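Local coordinates for nitrogenase molybdenum-iron protein beta chain (Clostridium pasteurianum, PDB 4WES) that forms, with the alpha chain, the nitrogenase component that reduces dinitrogen to ammonia, and shares the ligation of an [8Fe-7S] cluster with that chain, at residues R189-A193 against M194-Y198; G269-A272 against T273-I277; G223-I226 against E227-K230; I292-E295 against R296-I300; G156-N159 against Y160-N164. One frame throughout, in Å; residues are numbered along the deposited sequence.

Contact 1: residues R189-A193 against M194-Y198; sequences RLFEA and MDIPY
A Schellman motif closes helix 181-193, with Phe191 and Glu192 in the last turn and Asp195 and Ile196 just beyond it. The 6→1 bond from Ile196 N to Phe191 O, 3.0 Å, encloses the 5→2 bond from Asp195 N to Glu192 O, which spans fewer residues. Asp195 has the left-handed conformation the motif requires, phi 62°, which turns the chain back along the helix. The returning segment packs on Phe191. Ile196 CG2 lies 3.7 Å from Phe191 CD1, and Tyr198 CB approaches the same CD1 atom to 3.5 Å. The two aromatic rings are inclined at 40° with centroids 5.0 Å apart, an oblique pairing. Tyr198 holds CG between its backbone N and carbonyl carbon, chi1 66°, which brings the ring beside Phe191 CB and carries the hydroxyl on to Glu192. There Tyr198 OH donates to Glu192 OE2 at 2.7 Å, meeting the carboxylate on its anti side and somewhat out of its plane. The extended Glu192 chain thus ties the helix end to the start of strand 198-200. Phe191 and Ile196 also rest on Ile172 of the neighbouring parallel strand, an arrangement characteristic of the helix-to-strand return in a beta-alpha-beta crossover.

Contact 2: residues G269-A272 against T273-I277; sequences GVSA and TDEFI
Glu275 runs its side chain along the carbonyl of Ser271, one turn earlier in helix 270-284. Its CB stands 3.4 Å from Ser271 O, and CG closes to 3.1 Å from that same oxygen. At the carboxylate the carbon CD is presented to Ser271 O, again at 3.1 Å, while both carboxylate oxygens stay farther off. Of these, OE2 passes 3.7 Å from Ser271 CB, and OE1 accepts from a water at 3.0 Å. That water also donates to Ser271 OG, whose place between the backbone N and carbonyl carbon (chi1 65°) turns it to the bridge; Ser271 OG is also hydrogen-bonded to Glu333 OE2. Nearer the start of the helix, Thr273 OG1 donates to Gly269 O at 2.8 Å, in the carbonyl plane. Thr273 N reaches the same oxygen from above that plane in a longer bond of 3.3 Å, so the carbonyl of the N-cap residue has two donors. Asp274, beside Val270, sends its carboxylate to Tyr427 and Arg296. Gly269 has no side chain with which to cap the helix; the carboxylate of Glu333 instead takes Val270 N and Ser271 OG. Negative charge at this amino end is consistent with favourable interaction with the helix dipole.

Contact 3: residues G223-I226 against E227-K230; sequences GTKI and EDLK
The carboxylate of Glu227 lies flat against the side chain of Lys225, whose CB and CD both stand over one of its faces. Lys225 CB is 3.6 Å from Glu227 CD, and Lys225 CD is 3.7 Å from Glu227 OE2. Glu227 reaches this position with CG between its backbone N and carbonyl carbon (chi1 48°) and a sharp bend at chi2, -94°, which turns the group back toward the start of the helix. It is the aliphatic part of the lysine that is covered, for NZ leads away and stays 6.0 Å from Glu227 OE2. The second carboxylate, that of Asp228, is linked through water: Asp228 OD1 accepts from it at 2.7 Å, and the water in turn accepts from Lys225 N. Lys225 is the N-cap of helix 226-231, so this bridge resembles one half of a capping box, with water inserted. Lys225 O receives Leu229 N at 2.9 Å in the first full helical bond. Just outside the cap, Thr224 CG2 touches Leu229 CD2 at 3.6 Å, in the positions of a hydrophobic staple, while Thr224 OG1 is directed to Met200 O. Farther along, Ile226 CG2 meets Lys230 CE at 3.9 Å. Two acidic groups in the opening turn would probably stabilise the amino-terminal end of this short helix electrostatically.

Contact 4: residues I292-E295 against R296-I300; sequences IEEE and RGQLI
Regular alpha-helical bonds run from Arg296 N to Ile292 O at 3.0 Å through to Leu299 N to Glu295 O, also 3.0 Å, in the middle of helix 290-305. On one flank Glu294 and Gln298 stack their flat ends, the carboxylate and amide planes only 6° apart. Their nearest side-chain atoms are Glu294 CG and Gln298 CD, 4.2 Å from each other. Gln298 keeps CG beside its own backbone N, chi1 -70°, which lays that carbon 3.3 Å from Glu294 O. A water lies 3.0 Å from Glu294 OE1 and 2.7 Å from Gln298 OE1, a bridge that cannot be complete at all times, since the water has other acceptors within reach as well. The remaining ends of this pair serve another copy of the chain: Glu294 OE2 forms a salt bridge with Arg185 of the second subunit, Gln298 NE2 donates to Asp209 O there, and Gly297, between them in sequence, makes backbone hydrogen bonds to that subunit as well. Glu293 turns to Lys520 and Trp519 of the alpha chain, while the helix continues to Asp301 and Asp305, which bind iron(II), and the Gln298 side chain is about 8 Å from an iron(II) ion. Such a helix, polar on several flanks, belongs to the subunit junctions of the nitrogenase alpha2-beta2 tetramer.

Contact 5: residues G156-N159 against Y160-N164; sequences GIVN and YLSEN
Tyr160 turns the edge of its ring to the carbonyl of Gly156, one turn back along helix 146-161. Tyr160 CD1 lies 3.4 Å from Gly156 O, which sits in the ring plane. The same oxygen accepts the backbone bond from Tyr160 N at 3.1 Å, so ring and peptide N-H of one residue converge on one carbonyl. With CG beside the backbone N (chi1 -81°), the ring is carried outward past the helix, and its OH reaches His136 ND1 at the end of strand 133-136. Leu161 lies next to the carbonyl of Ile157. Leu161 CB is 3.3 Å from Ile157 O, while the Ile157 CG2 branch stands 4.3 Å from Leu161 CD1, a loose apolar contact. Both side chains also touch Leu229 of helix 226-231, and Leu161 rests on Leu133 of the sheet. The helix thus touches both strand 133-136, an outermost strand within this chain of a four-stranded parallel sheet, and helix 226-231, in the layered alpha/beta architecture of the nitrogenase component 1 family. Beyond Leu161 the backbone turns extended. Ser162 N still bonds Val158 O, but at 3.3 Å, and the Ser162 side chain faces back across the last turn. Its OG comes 3.4 Å from Val158 CA, beside the backbone N of its own residue (chi1 -58°), and is hydrogen-bonded to Thr232 OG1. Lys256 NZ is hydrogen-bonded to the carbonyl oxygens of Val158, Asn159 and Ser162, placing a positive charge at the carboxyl-terminal end of the helix, where its dipole would probably favour it.

Overall arrangement
The contacts fall into two touching groups. Contacts 1, 2 and 4 join three helices: Phe276 CZ of contact 2 packs 3.7 Å from Phe191 CE2 of contact 1, and two salt bridges tie contact 4 to its neighbours, Glu295 OE1 to Arg189 NH2 at 2.9 Å and Arg296 NE to Asp274 OD1 at 2.8 Å. Contacts 3 and 5 form the other group, centres 10 Å apart, with a probable hydrogen bond from Glu163 N to Lys230 O. Contact 1 comes within about 7 Å of contact 3 at the nearest atoms, whereas the centres of contacts 4 and 5 are 37 Å apart. All five lie away from the [8Fe-7S] cluster site.

Contact 1: residues R189-A193 against M194-Y198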
loop_
_atom_site.group_PDB
_atom_site.type_symbol
_atom_site.label_atom_id
_atom_site.label_comp_id
_atom_site.label_asym_id
_atom_site.label_seq_id
_atom_site.Cartn_x
_atom_site.Cartn_y
_atom_site.Cartn_z
ATOM N N ARG B 189 23.586 -8.341 -1.663
ATOM C CA ARG B 189 22.995 -9.642 -1.933
ATOM C C ARG B 189 23.285 -10.078 -3.368
ATOM O O ARG B 189 23.579 -11.257 -3.647
ATOM C CB ARG B 189 21.487 -9.604 -1.663
ATOM C CG ARG B 189 20.842 -10.986 -1.669
ATOM C CD ARG B 189 19.317 -10.908 -1.664
ATOM N NE ARG B 189 18.783 -10.329 -2.888
ATOM C CZ ARG B 189 18.672 -10.988 -4.035
ATOM N NH1 ARG B 189 19.013 -12.279 -4.125
ATOM N NH2 ARG B 189 18.240 -10.367 -5.102
ATOM N N LEU B 190 23.212 -9.134 -4.312
ATOM C CA LEU B 190 23.483 -9.425 -5.710
ATOM C C LEU B 190 24.958 -9.768 -5.951
ATOM O O LEU B 190 25.260 -10.723 -6.681
ATOM C CB LEU B 190 23.020 -8.266 -6.588
ATOM C CG LEU B 190 21.497 -8.092 -6.613
ATOM C CD1 LEU B 190 21.110 -6.792 -7.314
ATOM C CD2 LEU B 190 20.830 -9.241 -7.327
ATOM N N PHE B 191 25.871 -9.006 -5.359
ATOM C CA PHE B 191 27.301 -9.361 -5.425
ATOM C C PHE B 191 27.525 -10.784 -4.901
ATOM O O PHE B 191 28.263 -11.589 -5.496
ATOM C CB PHE B 191 28.163 -8.425 -4.574
ATOM C CG PHE B 191 28.686 -7.194 -5.294
ATOM C CD1 PHE B 191 29.938 -7.240 -5.893
ATOM C CD2 PHE B 191 27.962 -6.026 -5.364
ATOM C CE1 PHE B 191 30.422 -6.150 -6.569
ATOM C CE2 PHE B 191 28.459 -4.942 -6.009
ATOM C CZ PHE B 191 29.693 -4.989 -6.599
ATOM N N GLU B 192 26.877 -11.100 -3.777
ATOM C CA GLU B 192 27.067 -12.412 -3.154
ATOM C C GLU B 192 26.479 -13.508 -4.038
ATOM O O GLU B 192 27.086 -14.581 -4.197
ATOM C CB GLU B 192 26.460 -12.401 -1.762
ATOM C CG GLU B 192 27.308 -11.517 -0.847
ATOM C CD GLU B 192 26.668 -11.124 0.457
ATOM O OE1 GLU B 192 25.578 -11.636 0.775
ATOM O OE2 GLU B 192 27.299 -10.274 1.149
ATOM N N ALA B 193 25.319 -13.259 -4.646
ATOM C CA ALA B 193 24.731 -14.252 -5.554
ATOM C C ALA B 193 25.628 -14.474 -6.790
ATOM O O ALA B 193 25.678 -15.586 -7.335
ATOM C CB ALA B 193 23.326 -13.842 -5.965
ATOM N N MET B 194 26.300 -13.424 -7.245
ATOM C CA MET B 194 27.238 -13.488 -8.364
ATOM C C MET B 194 28.573 -14.144 -7.957
ATOM O O MET B 194 29.402 -14.418 -8.825
ATOM C CB MET B 194 27.535 -12.098 -8.946
ATOM C CG MET B 194 26.388 -11.431 -9.733
ATOM S SD MET B 194 25.982 -12.193 -11.302
ATOM C CE MET B 194 27.418 -11.786 -12.306
ATOM N N ASP B 195 28.790 -14.340 -6.658
ATOM C CA ASP B 195 30.030 -14.864 -6.111
ATOM C C ASP B 195 31.227 -13.943 -6.399
ATOM O O ASP B 195 32.324 -14.415 -6.737
ATOM C CB ASP B 195 30.294 -16.299 -6.604
ATOM C CG ASP B 195 31.329 -17.019 -5.768
ATOM O OD1 ASP B 195 31.513 -16.673 -4.569
ATOM O OD2 ASP B 195 31.954 -17.951 -6.305
ATOM N N ILE B 196 31.023 -12.640 -6.217
ATOM C CA ILE B 196 32.026 -11.631 -6.452
ATOM C C ILE B 196 32.420 -10.951 -5.133
ATOM O O ILE B 196 31.618 -10.234 -4.551
ATOM C CB ILE B 196 31.529 -10.576 -7.458
ATOM C CG1 ILE B 196 31.318 -11.244 -8.804
ATOM C CG2 ILE B 196 32.487 -9.396 -7.576
ATOM C CD1 ILE B 196 30.567 -10.389 -9.816
ATOM N N PRO B 197 33.668 -11.125 -4.687
ATOM C CA PRO B 197 34.139 -10.402 -3.496
ATOM C C PRO B 197 34.130 -8.900 -3.701
ATOM O O PRO B 197 34.463 -8.430 -4.803
ATOM C CB PRO B 197 35.572 -10.937 -3.293
ATOM C CG PRO B 197 35.532 -12.307 -3.929
ATOM C CD PRO B 197 34.629 -12.152 -5.121
ATOM N N TYR B 198 33.801 -8.156 -2.642
ATOM C CA TYR B 198 33.591 -6.723 -2.775
ATOM C C TYR B 198 33.855 -6.017 -1.449
ATOM O O TYR B 198 33.889 -6.648 -0.384
ATOM C CB TYR B 198 32.131 -6.417 -3.249
ATOM C CG TYR B 198 31.113 -6.819 -2.204
ATOM C CD1 TYR B 198 30.686 -8.120 -2.069
ATOM C CD2 TYR B 198 30.684 -5.899 -1.263
ATOM C CE1 TYR B 198 29.808 -8.480 -1.056
ATOM C CE2 TYR B 198 29.832 -6.247 -0.262
ATOM C CZ TYR B 198 29.398 -7.545 -0.140
ATOM O OH TYR B 198 28.566 -7.903 0.893
#

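Contact 2: residues G269-A272 against T273-I277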
loop_
_atom_site.group_PDB
_atom_site.type_symbol
_atom_site.label_atom_id
_atom_site.label_comp_id
_atom_site.label_asym_id
_atom_site.label_seq_id
_atom_site.Cartn_x
_atom_site.Cartn_y
_atom_site.Cartn_z
ATOM N N GLY B 269 15.041 -0.401 -11.988
ATOM C CA GLY B 269 14.373 -0.806 -13.221
ATOM C C GLY B 269 15.122 -1.841 -14.023
ATOM O O GLY B 269 16.094 -2.445 -13.547
ATOM N N VAL B 270 14.681 -2.025 -15.269
ATOM C CA VAL B 270 15.200 -3.119 -16.085
ATOM C C VAL B 270 16.593 -2.807 -16.601
ATOM O O VAL B 270 17.562 -3.498 -16.260
ATOM C CB VAL B 270 14.243 -3.479 -17.242
ATOM C CG1 VAL B 270 14.804 -4.648 -18.054
ATOM C CG2 VAL B 270 12.836 -3.793 -16.748
ATOM N N SER B 271 16.731 -1.799 -17.462
ATOM C CA SER B 271 18.028 -1.533 -18.074
ATOM C C SER B 271 19.081 -1.167 -17.056
ATOM O O SER B 271 20.228 -1.597 -17.178
ATOM C CB SER B 271 17.935 -0.494 -19.179
ATOM O OG SER B 271 17.550 0.778 -18.676
ATOM N N ALA B 272 18.724 -0.397 -16.035
ATOM C CA ALA B 272 19.748 0.022 -15.075
ATOM C C ALA B 272 20.216 -1.165 -14.210
ATOM O O ALA B 272 21.381 -1.260 -13.884
ATOM C CB ALA B 272 19.257 1.170 -14.226
ATOM N N THR B 273 19.317 -2.068 -13.840
ATOM C CA THR B 273 19.768 -3.275 -13.137
ATOM C C THR B 273 20.558 -4.173 -14.089
ATOM O O THR B 273 21.624 -4.688 -13.715
ATOM C CB THR B 273 18.623 -4.031 -12.469
ATOM O OG1 THR B 273 17.945 -3.137 -11.571
ATOM C CG2 THR B 273 19.144 -5.208 -11.676
ATOM N N ASP B 274 20.063 -4.354 -15.301
ATOM C CA ASP B 274 20.787 -5.138 -16.297
ATOM C C ASP B 274 22.204 -4.613 -16.463
ATOM O O ASP B 274 23.161 -5.392 -16.560
ATOM C CB ASP B 274 20.071 -5.059 -17.649
ATOM C CG ASP B 274 18.816 -5.916 -17.775
ATOM O OD1 ASP B 274 18.486 -6.699 -16.846
ATOM O OD2 ASP B 274 18.157 -5.769 -18.836
ATOM N N GLU B 275 22.360 -3.286 -16.558
ATOM C CA GLU B 275 23.701 -2.699 -16.772
ATOM C C GLU B 275 24.637 -2.980 -15.593
ATOM O O GLU B 275 25.853 -3.198 -15.763
ATOM C CB GLU B 275 23.577 -1.203 -17.020
ATOM C CG GLU B 275 22.998 -0.912 -18.403
ATOM C CD GLU B 275 22.217 0.396 -18.533
ATOM O OE1 GLU B 275 22.255 1.293 -17.633
ATOM O OE2 GLU B 275 21.516 0.520 -19.588
ATOM N N PHE B 276 24.112 -2.975 -14.382
ATOM C CA PHE B 276 24.874 -3.328 -13.186
ATOM C C PHE B 276 25.293 -4.789 -13.223
ATOM O O PHE B 276 26.470 -5.084 -13.010
ATOM C CB PHE B 276 24.002 -2.996 -11.940
ATOM C CG PHE B 276 24.519 -3.544 -10.652
ATOM C CD1 PHE B 276 25.624 -2.982 -10.037
ATOM C CD2 PHE B 276 23.901 -4.602 -10.042
ATOM C CE1 PHE B 276 26.094 -3.495 -8.830
ATOM C CE2 PHE B 276 24.362 -5.116 -8.842
ATOM C CZ PHE B 276 25.475 -4.571 -8.245
ATOM N N ILE B 277 24.365 -5.703 -13.474
ATOM C CA ILE B 277 24.699 -7.126 -13.523
ATOM C C ILE B 277 25.723 -7.391 -14.639
ATOM O O ILE B 277 26.705 -8.136 -14.449
ATOM C CB ILE B 277 23.434 -7.966 -13.732
ATOM C CG1 ILE B 277 22.490 -7.834 -12.541
ATOM C CG2 ILE B 277 23.753 -9.435 -13.988
ATOM C CD1 ILE B 277 23.037 -8.293 -11.216
HETATM O O HOH W 1 19.583 2.555 -17.676
#

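Contact 3: residues G223-I226 against E227-K230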
loop_
_atom_site.group_PDB
_atom_site.type_symbol
_atom_site.label_atom_id
_atom_site.label_comp_id
_atom_site.label_asym_id
_atom_site.label_seq_id
_atom_site.Cartn_x
_atom_site.Cartn_y
_atom_site.Cartn_z
ATOM N N GLY B 223 28.046 -0.976 9.144
ATOM C CA GLY B 223 29.021 0.023 8.726
ATOM C C GLY B 223 30.262 -0.675 8.192
ATOM O O GLY B 223 30.661 -1.747 8.667
ATOM N N THR B 224 30.890 -0.069 7.202
ATOM C CA THR B 224 32.134 -0.644 6.678
ATOM C C THR B 224 33.260 -0.430 7.673
ATOM O O THR B 224 33.392 0.638 8.249
ATOM C CB THR B 224 32.468 -0.005 5.342
ATOM O OG1 THR B 224 31.292 -0.130 4.533
ATOM C CG2 THR B 224 33.656 -0.697 4.657
ATOM N N LYS B 225 34.055 -1.475 7.922
ATOM C CA LYS B 225 35.131 -1.393 8.878
ATOM C C LYS B 225 36.284 -0.573 8.345
ATOM O O LYS B 225 36.612 -0.623 7.149
ATOM C CB LYS B 225 35.621 -2.809 9.253
ATOM C CG LYS B 225 34.525 -3.586 9.980
ATOM C CD LYS B 225 35.052 -4.687 10.853
ATOM C CE LYS B 225 34.086 -5.006 11.981
ATOM N NZ LYS B 225 32.717 -5.267 11.473
ATOM N N ILE B 226 36.927 0.154 9.258
ATOM C CA ILE B 226 38.097 0.964 8.916
ATOM C C ILE B 226 39.151 0.177 8.139
ATOM O O ILE B 226 39.693 0.674 7.159
ATOM C CB ILE B 226 38.696 1.559 10.205
ATOM C CG1 ILE B 226 37.787 2.645 10.786
ATOM C CG2 ILE B 226 40.102 2.122 9.974
ATOM C CD1 ILE B 226 38.031 2.924 12.245
ATOM N N GLU B 227 39.418 -1.053 8.539
ATOM C CA GLU B 227 40.462 -1.811 7.854
ATOM C C GLU B 227 40.076 -2.086 6.412
ATOM O O GLU B 227 40.929 -2.134 5.531
ATOM C CB GLU B 227 40.768 -3.106 8.598
ATOM C CG GLU B 227 39.513 -3.891 8.985
ATOM C CD GLU B 227 38.955 -3.620 10.406
ATOM O OE1 GLU B 227 38.725 -2.419 10.853
ATOM O OE2 GLU B 227 38.714 -4.684 11.062
ATOM N N ASP B 228 38.784 -2.268 6.161
ATOM C CA ASP B 228 38.332 -2.456 4.797
ATOM C C ASP B 228 38.324 -1.175 3.983
ATOM O O ASP B 228 38.584 -1.198 2.771
ATOM C CB ASP B 228 36.980 -3.166 4.786
ATOM C CG ASP B 228 37.094 -4.587 5.339
ATOM O OD1 ASP B 228 36.235 -4.955 6.173
ATOM O OD2 ASP B 228 38.064 -5.318 4.927
ATOM N N LEU B 229 38.000 -0.066 4.640
ATOM C CA LEU B 229 38.138 1.238 3.970
ATOM C C LEU B 229 39.594 1.486 3.541
ATOM O O LEU B 229 39.868 1.953 2.436
ATOM C CB LEU B 229 37.662 2.352 4.879
ATOM C CG LEU B 229 36.187 2.282 5.241
ATOM C CD1 LEU B 229 35.822 3.325 6.266
ATOM C CD2 LEU B 229 35.330 2.450 4.002
ATOM N N LYS B 230 40.553 1.140 4.386
ATOM C CA LYS B 230 41.954 1.221 3.961
ATOM C C LYS B 230 42.220 0.327 2.745
ATOM O O LYS B 230 42.873 0.739 1.771
ATOM C CB LYS B 230 42.907 0.847 5.103
ATOM C CG LYS B 230 42.894 1.830 6.257
ATOM C CD LYS B 230 43.807 1.360 7.373
ATOM C CE LYS B 230 43.781 2.306 8.549
ATOM N NZ LYS B 230 44.629 1.829 9.677
HETATM O O HOH W 2 33.783 -3.923 6.428
#

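Contact 4: residues I292-E295 against R296-I300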
loop_
_atom_site.group_PDB
_atom_site.type_symbol
_atom_site.label_atom_id
_atom_site.label_comp_id
_atom_site.label_asym_id
_atom_site.label_seq_id
_atom_site.Cartn_x
_atom_site.Cartn_y
_atom_site.Cartn_z
ATOM N N ILE B 292 19.204 -14.985 -10.039
ATOM C CA ILE B 292 19.098 -13.608 -10.542
ATOM C C ILE B 292 18.283 -13.546 -11.829
ATOM O O ILE B 292 17.426 -12.685 -12.009
ATOM C CB ILE B 292 20.472 -12.964 -10.719
ATOM C CG1 ILE B 292 21.140 -12.759 -9.352
ATOM C CG2 ILE B 292 20.383 -11.657 -11.505
ATOM C CD1 ILE B 292 22.535 -12.196 -9.386
ATOM N N GLU B 293 18.530 -14.489 -12.717
ATOM C CA GLU B 293 17.739 -14.568 -13.934
ATOM C C GLU B 293 16.260 -14.786 -13.641
ATOM O O GLU B 293 15.405 -14.194 -14.318
ATOM C CB GLU B 293 18.320 -15.625 -14.885
ATOM C CG GLU B 293 17.582 -15.612 -16.213
ATOM C CD GLU B 293 18.286 -16.261 -17.347
ATOM O OE1 GLU B 293 17.583 -16.530 -18.346
ATOM O OE2 GLU B 293 19.519 -16.483 -17.260
ATOM N N GLU B 294 15.943 -15.629 -12.652
ATOM C CA GLU B 294 14.525 -15.827 -12.287
ATOM C C GLU B 294 13.911 -14.504 -11.827
ATOM O O GLU B 294 12.782 -14.181 -12.205
ATOM C CB GLU B 294 14.376 -16.897 -11.193
ATOM C CG GLU B 294 12.934 -17.202 -10.902
ATOM C CD GLU B 294 12.682 -18.026 -9.662
ATOM O OE1 GLU B 294 13.302 -17.762 -8.616
ATOM O OE2 GLU B 294 11.802 -18.926 -9.729
ATOM N N GLU B 295 14.613 -13.768 -10.960
ATOM C CA GLU B 295 14.095 -12.485 -10.458
ATOM C C GLU B 295 13.799 -11.505 -11.604
ATOM O O GLU B 295 12.747 -10.854 -11.631
ATOM C CB GLU B 295 15.099 -11.818 -9.529
ATOM C CG GLU B 295 15.525 -12.555 -8.307
ATOM C CD GLU B 295 16.799 -12.040 -7.591
ATOM O OE1 GLU B 295 17.218 -10.889 -7.790
ATOM O OE2 GLU B 295 17.379 -12.853 -6.756
ATOM N N ARG B 296 14.727 -11.414 -12.548
ATOM C CA ARG B 296 14.507 -10.551 -13.704
ATOM C C ARG B 296 13.265 -10.989 -14.452
ATOM O O ARG B 296 12.429 -10.181 -14.869
ATOM C CB ARG B 296 15.720 -10.531 -14.615
ATOM C CG ARG B 296 15.547 -9.567 -15.779
ATOM C CD ARG B 296 16.745 -9.639 -16.705
ATOM N NE ARG B 296 16.712 -8.612 -17.765
ATOM C CZ ARG B 296 15.938 -8.614 -18.857
ATOM N NH1 ARG B 296 15.154 -9.659 -19.145
ATOM N NH2 ARG B 296 15.957 -7.584 -19.683
ATOM N N GLY B 297 13.137 -12.293 -14.683
ATOM C CA GLY B 297 11.991 -12.786 -15.400
ATOM C C GLY B 297 10.672 -12.626 -14.681
ATOM O O GLY B 297 9.631 -12.500 -15.322
ATOM N N GLN B 298 10.696 -12.644 -13.345
ATOM C CA GLN B 298 9.503 -12.318 -12.576
ATOM C C GLN B 298 9.154 -10.831 -12.741
ATOM O O GLN B 298 7.970 -10.479 -12.829
ATOM C CB GLN B 298 9.701 -12.639 -11.094
ATOM C CG GLN B 298 9.755 -14.142 -10.807
ATOM C CD GLN B 298 10.212 -14.412 -9.395
ATOM O OE1 GLN B 298 11.157 -13.778 -8.894
ATOM N NE2 GLN B 298 9.556 -15.329 -8.742
ATOM N N LEU B 299 10.157 -9.966 -12.741
ATOM C CA LEU B 299 9.882 -8.551 -13.007
ATOM C C LEU B 299 9.258 -8.368 -14.384
ATOM O O LEU B 299 8.236 -7.670 -14.508
ATOM C CB LEU B 299 11.204 -7.767 -12.942
ATOM C CG LEU B 299 11.085 -6.310 -13.383
ATOM C CD1 LEU B 299 10.068 -5.507 -12.581
ATOM C CD2 LEU B 299 12.457 -5.651 -13.391
ATOM N N ILE B 300 9.794 -8.997 -15.411
ATOM C CA ILE B 300 9.195 -8.894 -16.740
ATOM C C ILE B 300 7.780 -9.434 -16.718
ATOM O O ILE B 300 6.858 -8.848 -17.305
ATOM C CB ILE B 300 10.081 -9.612 -17.800
ATOM C CG1 ILE B 300 11.462 -8.959 -17.916
ATOM C CG2 ILE B 300 9.377 -9.652 -19.139
ATOM C CD1 ILE B 300 11.461 -7.494 -18.280
HETATM O O HOH W 3 13.092 -15.061 -7.431
#

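Contact 5: residues G156-N159 against Y160-N164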
loop_
_atom_site.group_PDB
_atom_site.type_symbol
_atom_site.label_atom_id
_atom_site.label_comp_id
_atom_site.label_asym_id
_atom_site.label_seq_id
_atom_site.Cartn_x
_atom_site.Cartn_y
_atom_site.Cartn_z
ATOM N N GLY B 156 36.299 12.290 1.402
ATOM C CA GLY B 156 37.111 12.374 2.628
ATOM C C GLY B 156 37.588 11.036 3.137
ATOM O O GLY B 156 38.727 10.889 3.580
ATOM N N ILE B 157 36.723 10.039 3.073
ATOM C CA ILE B 157 37.101 8.672 3.415
ATOM C C ILE B 157 38.275 8.205 2.562
ATOM O O ILE B 157 39.291 7.697 3.073
ATOM C CB ILE B 157 35.899 7.713 3.236
ATOM C CG1 ILE B 157 34.794 7.999 4.246
ATOM C CG2 ILE B 157 36.355 6.265 3.303
ATOM C CD1 ILE B 157 33.470 7.317 3.944
ATOM N N VAL B 158 38.179 8.418 1.247
ATOM C CA VAL B 158 39.277 8.032 0.347
ATOM C C VAL B 158 40.554 8.797 0.679
ATOM O O VAL B 158 41.646 8.218 0.792
ATOM C CB VAL B 158 38.906 8.255 -1.129
ATOM C CG1 VAL B 158 40.102 7.970 -2.029
ATOM C CG2 VAL B 158 37.738 7.381 -1.570
ATOM N N ASN B 159 40.428 10.108 0.830
ATOM C CA ASN B 159 41.584 10.968 1.081
ATOM C C ASN B 159 42.373 10.505 2.297
ATOM O O ASN B 159 43.602 10.443 2.254
ATOM C CB ASN B 159 41.170 12.398 1.378
ATOM C CG ASN B 159 40.780 13.208 0.147
ATOM O OD1 ASN B 159 41.112 12.885 -0.989
ATOM N ND2 ASN B 159 40.050 14.297 0.397
ATOM N N TYR B 160 41.692 10.162 3.384
ATOM C CA TYR B 160 42.370 9.780 4.617
ATOM C C TYR B 160 42.715 8.325 4.739
ATOM O O TYR B 160 43.731 8.020 5.354
ATOM C CB TYR B 160 41.493 10.147 5.822
ATOM C CG TYR B 160 41.571 11.604 6.252
ATOM C CD1 TYR B 160 40.797 12.587 5.642
ATOM C CD2 TYR B 160 42.428 12.006 7.265
ATOM C CE1 TYR B 160 40.866 13.908 6.047
ATOM C CE2 TYR B 160 42.501 13.314 7.691
ATOM C CZ TYR B 160 41.710 14.278 7.077
ATOM O OH TYR B 160 41.784 15.567 7.534
ATOM N N LEU B 161 41.883 7.429 4.187
ATOM C CA LEU B 161 42.017 6.013 4.508
ATOM C C LEU B 161 42.552 5.102 3.394
ATOM O O LEU B 161 43.333 4.195 3.661
ATOM C CB LEU B 161 40.689 5.476 5.031
ATOM C CG LEU B 161 40.157 6.189 6.253
ATOM C CD1 LEU B 161 38.852 5.552 6.676
ATOM C CD2 LEU B 161 41.142 6.245 7.417
ATOM N N SER B 162 42.086 5.293 2.161
ATOM C CA SER B 162 42.386 4.300 1.130
ATOM C C SER B 162 43.888 4.211 0.878
ATOM O O SER B 162 44.539 5.237 0.698
ATOM C CB SER B 162 41.717 4.668 -0.177
ATOM O OG SER B 162 40.298 4.777 -0.021
ATOM N N GLU B 163 44.404 2.994 0.811
ATOM C CA GLU B 163 45.849 2.824 0.538
ATOM C C GLU B 163 46.113 1.596 -0.300
ATOM O O GLU B 163 45.553 0.509 -0.026
ATOM C CB GLU B 163 46.671 2.780 1.822
ATOM C CG GLU B 163 48.141 2.463 1.556
ATOM C CD GLU B 163 49.052 2.615 2.764
ATOM O OE1 GLU B 163 48.538 2.736 3.896
ATOM O OE2 GLU B 163 50.290 2.600 2.571
ATOM N N ASN B 164 46.908 1.773 -1.348
ATOM C CA ASN B 164 47.385 0.672 -2.169
ATOM C C ASN B 164 48.712 0.222 -1.581
ATOM O O ASN B 164 49.665 0.974 -1.598
ATOM C CB ASN B 164 47.560 1.163 -3.588
ATOM C CG ASN B 164 47.986 0.061 -4.542
ATOM O OD1 ASN B 164 48.687 -0.898 -4.173
ATOM N ND2 ASN B 164 47.565 0.203 -5.798
#